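Local coordinates for protein ADP-ribosylating toxin CARDS (Mycoplasma pneumoniae, PDB 4TLV) that transfers ADP-ribosyl groups from NAD(+) to multiple target proteins and causes vacuolation of mammalian cells as the main virulence factor of the bacterium, at residues Y344-L352 against D402-P412. Sequence-based numbering, arbitrary orientation.
Sequences YAGQLKVHL and DLYVCPLKNPP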
loop_
_atom_site.group_PDB
_atom_site.type_symbol
_atom_site.label_atom_id
_atom_site.label_comp_id
_atom_site.label_asym_id
_atom_site.label_seq_id
_atom_site.Cartn_x
_atom_site.Cartn_y
_atom_site.Cartn_z
ATOM N N TYR A 344 24.218 -14.864 -3.214
ATOM C CA TYR A 344 24.254 -15.605 -4.472
ATOM C C TYR A 344 23.605 -14.875 -5.636
ATOM O O TYR A 344 22.694 -14.065 -5.452
ATOM C CB TYR A 344 23.628 -16.988 -4.304
ATOM C CG TYR A 344 24.195 -17.740 -3.125
ATOM C CD1 TYR A 344 25.329 -18.530 -3.260
ATOM C CD2 TYR A 344 23.609 -17.636 -1.868
ATOM C CE1 TYR A 344 25.858 -19.209 -2.174
ATOM C CE2 TYR A 344 24.128 -18.308 -0.777
ATOM C CZ TYR A 344 25.252 -19.092 -0.933
ATOM O OH TYR A 344 25.766 -19.760 0.155
ATOM N N ALA A 345 24.090 -15.176 -6.837
ATOM C CA ALA A 345 23.542 -14.603 -8.058
ATOM C C ALA A 345 22.147 -15.146 -8.327
ATOM O O ALA A 345 21.980 -16.330 -8.632
ATOM C CB ALA A 345 24.467 -14.875 -9.257
ATOM N N GLY A 346 21.149 -14.275 -8.199
ATOM C CA GLY A 346 19.783 -14.630 -8.536
ATOM C C GLY A 346 19.160 -15.637 -7.590
ATOM O O GLY A 346 18.547 -16.613 -8.023
ATOM N N GLN A 347 19.313 -15.396 -6.293
ATOM C CA GLN A 347 18.688 -16.242 -5.292
ATOM C C GLN A 347 18.341 -15.428 -4.047
ATOM O O GLN A 347 19.196 -15.163 -3.201
ATOM C CB GLN A 347 19.588 -17.434 -4.946
ATOM C CG GLN A 347 18.928 -18.483 -4.065
ATOM C CD GLN A 347 19.787 -19.730 -3.886
ATOM O OE1 GLN A 347 20.712 -19.976 -4.659
ATOM N NE2 GLN A 347 19.478 -20.522 -2.865
ATOM N N LEU A 348 17.083 -15.008 -3.956
ATOM C CA LEU A 348 16.591 -14.344 -2.763
ATOM C C LEU A 348 16.115 -15.420 -1.824
ATOM O O LEU A 348 15.735 -16.499 -2.265
ATOM C CB LEU A 348 15.421 -13.428 -3.112
ATOM C CG LEU A 348 15.712 -12.341 -4.137
ATOM C CD1 LEU A 348 14.404 -11.674 -4.569
ATOM C CD2 LEU A 348 16.670 -11.330 -3.558
ATOM N N LYS A 349 16.132 -15.138 -0.528
ATOM C CA LYS A 349 15.619 -16.082 0.451
ATOM C C LYS A 349 14.418 -15.488 1.187
ATOM O O LYS A 349 14.443 -14.331 1.600
ATOM C CB LYS A 349 16.709 -16.445 1.454
ATOM C CG LYS A 349 16.192 -17.045 2.739
ATOM C CD LYS A 349 16.245 -18.556 2.709
ATOM C CE LYS A 349 17.138 -19.085 3.818
ATOM N NZ LYS A 349 16.531 -18.934 5.175
ATOM N N VAL A 350 13.368 -16.280 1.346
ATOM C CA VAL A 350 12.164 -15.781 2.001
ATOM C C VAL A 350 12.235 -15.945 3.526
ATOM O O VAL A 350 12.654 -16.985 4.030
ATOM C CB VAL A 350 10.916 -16.468 1.445
ATOM C CG1 VAL A 350 9.658 -15.852 2.038
ATOM C CG2 VAL A 350 10.904 -16.363 -0.077
ATOM N N HIS A 351 11.798 -14.913 4.247
ATOM C CA HIS A 351 11.900 -14.857 5.703
ATOM C C HIS A 351 10.795 -13.897 6.147
ATOM O O HIS A 351 10.338 -13.087 5.354
ATOM C CB HIS A 351 13.273 -14.274 6.066
ATOM C CG HIS A 351 13.720 -14.550 7.466
ATOM N ND1 HIS A 351 14.033 -15.709 8.090
ATOM C CD2 HIS A 351 13.933 -13.549 8.391
ATOM C CE1 HIS A 351 14.396 -15.394 9.381
ATOM N NE2 HIS A 351 14.335 -14.081 9.533
ATOM N N LEU A 352 10.377 -13.954 7.405
ATOM C CA LEU A 352 9.326 -13.043 7.855
ATOM C C LEU A 352 9.903 -11.685 8.220
ATOM O O LEU A 352 11.056 -11.586 8.641
ATOM C CB LEU A 352 8.577 -13.620 9.064
ATOM C CG LEU A 352 7.767 -14.903 8.864
ATOM C CD1 LEU A 352 7.084 -15.277 10.186
ATOM C CD2 LEU A 352 6.737 -14.720 7.755
ATOM N N ASP A 402 14.115 -24.626 2.940
ATOM C CA ASP A 402 14.109 -23.194 2.733
ATOM C C ASP A 402 13.407 -22.813 1.435
ATOM O O ASP A 402 13.339 -23.605 0.487
ATOM C CB ASP A 402 15.537 -22.651 2.736
ATOM C CG ASP A 402 16.131 -22.583 4.136
ATOM O OD1 ASP A 402 15.416 -22.896 5.114
ATOM O OD2 ASP A 402 17.311 -22.203 4.254
ATOM N N LEU A 403 12.890 -21.591 1.407
ATOM C CA LEU A 403 12.146 -21.079 0.263
ATOM C C LEU A 403 12.906 -19.927 -0.381
ATOM O O LEU A 403 13.313 -18.992 0.306
ATOM C CB LEU A 403 10.749 -20.609 0.701
ATOM C CG LEU A 403 9.864 -20.003 -0.385
ATOM C CD1 LEU A 403 9.525 -21.051 -1.450
ATOM C CD2 LEU A 403 8.585 -19.399 0.239
ATOM N N TYR A 404 13.093 -19.997 -1.699
ATOM C CA TYR A 404 13.854 -18.974 -2.420
ATOM C C TYR A 404 13.033 -18.312 -3.517
ATOM O O TYR A 404 11.984 -18.810 -3.906
ATOM C CB TYR A 404 15.109 -19.577 -3.055
ATOM C CG TYR A 404 15.950 -20.401 -2.101
ATOM C CD1 TYR A 404 16.774 -19.792 -1.159
ATOM C CD2 TYR A 404 15.916 -21.790 -2.142
ATOM C CE1 TYR A 404 17.541 -20.549 -0.282
ATOM C CE2 TYR A 404 16.678 -22.558 -1.272
ATOM C CZ TYR A 404 17.491 -21.931 -0.350
ATOM O OH TYR A 404 18.240 -22.695 0.513
ATOM N N VAL A 405 13.527 -17.182 -4.013
ATOM C CA VAL A 405 12.986 -16.558 -5.203
ATOM C C VAL A 405 14.129 -16.461 -6.208
ATOM O O VAL A 405 15.209 -15.969 -5.866
ATOM C CB VAL A 405 12.489 -15.137 -4.921
ATOM C CG1 VAL A 405 11.911 -14.523 -6.192
ATOM C CG2 VAL A 405 11.479 -15.139 -3.777
ATOM N N CYS A 406 13.884 -16.920 -7.432
ATOM C CA CYS A 406 14.877 -16.878 -8.507
ATOM C C CYS A 406 14.255 -16.411 -9.806
ATOM O O CYS A 406 13.091 -16.696 -10.074
ATOM C CB CYS A 406 15.452 -18.273 -8.782
ATOM S SG CYS A 406 16.107 -19.147 -7.368
ATOM N N PRO A 407 15.047 -15.722 -10.639
ATOM C CA PRO A 407 14.653 -15.522 -12.039
ATOM C C PRO A 407 14.339 -16.881 -12.668
ATOM O O PRO A 407 14.955 -17.886 -12.297
ATOM C CB PRO A 407 15.908 -14.921 -12.678
ATOM C CG PRO A 407 16.670 -14.308 -11.539
ATOM C CD PRO A 407 16.381 -15.171 -10.337
ATOM N N LEU A 408 13.387 -16.925 -13.589
ATOM C CA LEU A 408 13.040 -18.184 -14.240
ATOM C C LEU A 408 14.182 -18.642 -15.142
ATOM O O LEU A 408 14.381 -19.833 -15.348
ATOM C CB LEU A 408 11.765 -18.033 -15.065
ATOM C CG LEU A 408 10.528 -17.638 -14.261
ATOM C CD1 LEU A 408 9.320 -17.473 -15.175
ATOM C CD2 LEU A 408 10.263 -18.644 -13.164
ATOM N N LYS A 409 14.936 -17.686 -15.664
ATOM C CA LYS A 409 16.020 -18.001 -16.589
ATOM C C LYS A 409 17.273 -18.491 -15.863
ATOM O O LYS A 409 17.755 -17.852 -14.925
ATOM C CB LYS A 409 16.346 -16.791 -17.464
ATOM C CG LYS A 409 16.956 -17.161 -18.814
ATOM C CD LYS A 409 17.119 -15.947 -19.714
ATOM C CE LYS A 409 18.066 -14.931 -19.095
ATOM N NZ LYS A 409 18.360 -13.798 -20.013
ATOM N N ASN A 410 17.791 -19.636 -16.292
ATOM C CA ASN A 410 19.045 -20.151 -15.754
ATOM C C ASN A 410 19.068 -20.169 -14.233
ATOM O O ASN A 410 19.933 -19.540 -13.628
ATOM C CB ASN A 410 20.219 -19.298 -16.241
ATOM C CG ASN A 410 20.298 -19.211 -17.753
ATOM O OD1 ASN A 410 19.868 -20.120 -18.464
ATOM N ND2 ASN A 410 20.858 -18.114 -18.253
ATOM N N PRO A 411 18.114 -20.878 -13.610
ATOM C CA PRO A 411 18.076 -20.980 -12.147
ATOM C C PRO A 411 19.231 -21.834 -11.634
ATOM O O PRO A 411 19.730 -22.680 -12.374
ATOM C CB PRO A 411 16.750 -21.702 -11.881
ATOM C CG PRO A 411 15.986 -21.633 -13.178
ATOM C CD PRO A 411 17.016 -21.630 -14.238
ATOM N N PRO A 412 19.650 -21.621 -10.379
ATOM C CA PRO A 412 20.735 -22.428 -9.813
ATOM C C PRO A 412 20.475 -23.931 -9.929
ATOM O O PRO A 412 19.330 -24.374 -10.053
ATOM C CB PRO A 412 20.783 -21.969 -8.353
ATOM C CG PRO A 412 20.288 -20.556 -8.402
ATOM C CD PRO A 412 19.232 -20.534 -9.475
HETATM O O HOH W 1 13.132 -19.802 3.612
#
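The side-chain amide of Gln347 stands over the ring of Tyr404, its NE2 lying 3.2 Å above the ring plane near the centre. The amide is nearly upright on the ring, the two planes 85° apart, and OE1 is turned to CG of Pro412. With CG anti to the backbone N (chi1 -171°) and the chain extended beyond it, Gln347 spans from its own backbone to the ring. The carbonyl O of Leu348 meets the same ring at its edge, in plane. Lys349, paired with Tyr404 across the strands at a non-hydrogen-bonded position, bends at chi2, chi3 and chi4, laying CD obliquely against the ring and bringing NZ to OD2 of Asp402 in a long salt bridge of 3.5 Å.

Beneath these groups the antiparallel strands are joined by hydrogen bonds from Leu348 N to Val405 O (2.8 Å) and from Val405 N to Leu348 O (2.9 Å), and by a third from Val350 N to Leu403 O, nearly straight at 175°. A water bridges Val350 O and Leu403 N, accepting from the latter. The other face is apolar: CB of Leu348 packs on CB of Val405 at 3.8 Å, and CG2 of Val350 touches CG2 of Val405 and, side by side, Leu403, which also reaches Leu301 and Leu418.

The contact joins two strands of the D2 beta-trefoil, with strand 388-393 bonded to the far edge of 401-407. Its chemistry is two-sided: backbone hydrogen bonds set the pairing, aliphatic side chains are buried on one face, and amide-on-ring contact and a salt bridge hold the polar groups at the partly exposed other.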